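Local coordinates for protein SusD homolog (Bacteroides thetaiotaomicron VPI-5482, PDB 3IV0) that is of unknown function but, as a SusD-family outer-membrane protein of a gut bacterium, probably helps capture glycans at the cell surface, at residues 416-419 and 420-423. Sequence-based numbering, arbitrary orientation.
Sequences FWER and CREL
R421 reaches back along the helix to E418, the two side chains crossing at about a right angle. Its NE and NH2 both close on a single oxygen: E418 OE1 lies 2.9 Å from R421 NE and 2.9 Å from R421 NH2. That oxygen sits in the guanidinium plane, yet the carboxylate is turned 55° from it, so NE arrives from above the carboxylate plane while NH2 comes nearly along the C-O axis. The bend at chi3 (-82°) folds the guanidinium back until one face lies over W417 O. E418 OE2 pairs with R319, while R396 bridges to OE1. A leucine in place of R421 would probably leave E418 OE1 without two of its donors and strip L310 O of its bond from NH1. All this occupies the end of helix 408-422, within the helix-rich SusD fold; the bond from L423 N to R419 O (3.0 Å) closes the last turn, with L423 just past the helix. One turn round, C420 SG stands over a face of the F416 ring, 3.6 Å from F416 CZ, a sulfur-aromatic contact. L423 CD1 lies over one face of the R419 guanidinium, toward its rim, 3.4 Å from R419 NH2, while R419 NE is salt-bridged to D432.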
loop_
_atom_site.group_PDB
_atom_site.type_symbol
_atom_site.label_atom_id
_atom_site.label_comp_id
_atom_site.label_asym_id
_atom_site.label_seq_id
_atom_site.Cartn_x
_atom_site.Cartn_y
_atom_site.Cartn_z
ATOM N N PHE A 416 -6.995 -14.647 4.733
ATOM C CA PHE A 416 -6.599 -13.497 5.558
ATOM C C PHE A 416 -5.208 -13.723 6.140
ATOM O O PHE A 416 -4.346 -12.865 6.036
ATOM C CB PHE A 416 -7.589 -13.265 6.690
ATOM C CG PHE A 416 -7.083 -12.333 7.724
ATOM C CD1 PHE A 416 -7.102 -10.971 7.512
ATOM C CD2 PHE A 416 -6.542 -12.810 8.900
ATOM C CE1 PHE A 416 -6.565 -10.111 8.467
ATOM C CE2 PHE A 416 -6.036 -11.951 9.855
ATOM C CZ PHE A 416 -6.052 -10.597 9.626
ATOM N N TRP A 417 -4.942 -14.887 6.710
ATOM C CA TRP A 417 -3.668 -15.106 7.379
ATOM C C TRP A 417 -2.562 -15.220 6.365
ATOM O O TRP A 417 -1.411 -14.813 6.628
ATOM C CB TRP A 417 -3.720 -16.344 8.287
ATOM C CG TRP A 417 -4.504 -16.115 9.538
ATOM C CD1 TRP A 417 -5.687 -16.666 9.864
ATOM C CD2 TRP A 417 -4.136 -15.261 10.629
ATOM N NE1 TRP A 417 -6.095 -16.212 11.085
ATOM C CE2 TRP A 417 -5.164 -15.346 11.580
ATOM C CE3 TRP A 417 -3.051 -14.436 10.883
ATOM C CZ2 TRP A 417 -5.130 -14.650 12.776
ATOM C CZ3 TRP A 417 -3.024 -13.745 12.077
ATOM C CH2 TRP A 417 -4.058 -13.855 12.999
ATOM N N GLU A 418 -2.879 -15.747 5.187
ATOM C CA GLU A 418 -1.889 -15.819 4.137
ATOM C C GLU A 418 -1.449 -14.418 3.697
ATOM O O GLU A 418 -0.283 -14.198 3.389
ATOM C CB GLU A 418 -2.339 -16.666 2.930
ATOM C CG GLU A 418 -1.216 -17.078 1.986
ATOM C CD GLU A 418 -0.217 -18.040 2.589
ATOM O OE1 GLU A 418 -0.495 -18.620 3.668
ATOM O OE2 GLU A 418 0.835 -18.205 1.953
ATOM N N ARG A 419 -2.390 -13.494 3.555
ATOM C CA ARG A 419 -2.012 -12.112 3.239
ATOM C C ARG A 419 -1.142 -11.535 4.343
ATOM O O ARG A 419 -0.184 -10.803 4.063
ATOM C CB ARG A 419 -3.256 -11.212 3.057
ATOM C CG ARG A 419 -3.948 -11.396 1.692
ATOM C CD ARG A 419 -5.083 -10.393 1.402
ATOM N NE ARG A 419 -4.654 -9.000 1.488
ATOM C CZ ARG A 419 -4.081 -8.313 0.508
ATOM N NH1 ARG A 419 -3.803 -8.885 -0.651
ATOM N NH2 ARG A 419 -3.730 -7.050 0.677
ATOM N N CYS A 420 -1.401 -11.863 5.607
ATOM C CA CYS A 420 -0.561 -11.362 6.679
ATOM C C CYS A 420 0.850 -11.914 6.596
ATOM O O CYS A 420 1.818 -11.204 6.849
ATOM C CB CYS A 420 -1.186 -11.694 8.021
ATOM S SG CYS A 420 -2.711 -10.819 8.423
ATOM N N ARG A 421 0.993 -13.187 6.248
ATOM C CA ARG A 421 2.330 -13.774 6.082
ATOM C C ARG A 421 3.029 -13.216 4.858
ATOM O O ARG A 421 4.195 -12.795 4.914
ATOM C CB ARG A 421 2.238 -15.282 5.891
ATOM C CG ARG A 421 1.936 -16.087 7.153
ATOM C CD ARG A 421 1.894 -17.586 6.826
ATOM N NE ARG A 421 0.640 -18.033 6.266
ATOM C CZ ARG A 421 -0.436 -18.328 6.973
ATOM N NH1 ARG A 421 -0.404 -18.258 8.290
ATOM N NH2 ARG A 421 -1.539 -18.708 6.368
ATOM N N GLU A 422 2.337 -13.228 3.724
ATOM C CA GLU A 422 2.948 -12.898 2.451
ATOM C C GLU A 422 3.352 -11.430 2.346
ATOM O O GLU A 422 4.408 -11.115 1.793
ATOM C CB GLU A 422 1.990 -13.243 1.322
ATOM C CG GLU A 422 2.522 -12.993 -0.057
ATOM C CD GLU A 422 3.704 -13.850 -0.408
ATOM O OE1 GLU A 422 3.898 -14.949 0.182
ATOM O OE2 GLU A 422 4.489 -13.475 -1.304
ATOM N N LEU A 423 2.544 -10.537 2.923
ATOM C CA LEU A 423 2.717 -9.108 2.705
ATOM C C LEU A 423 3.280 -8.340 3.865
ATOM O O LEU A 423 3.345 -7.112 3.836
ATOM C CB LEU A 423 1.408 -8.488 2.261
ATOM C CG LEU A 423 0.767 -9.090 1.016
ATOM C CD1 LEU A 423 -0.634 -8.500 0.743
ATOM C CD2 LEU A 423 1.631 -8.935 -0.257
#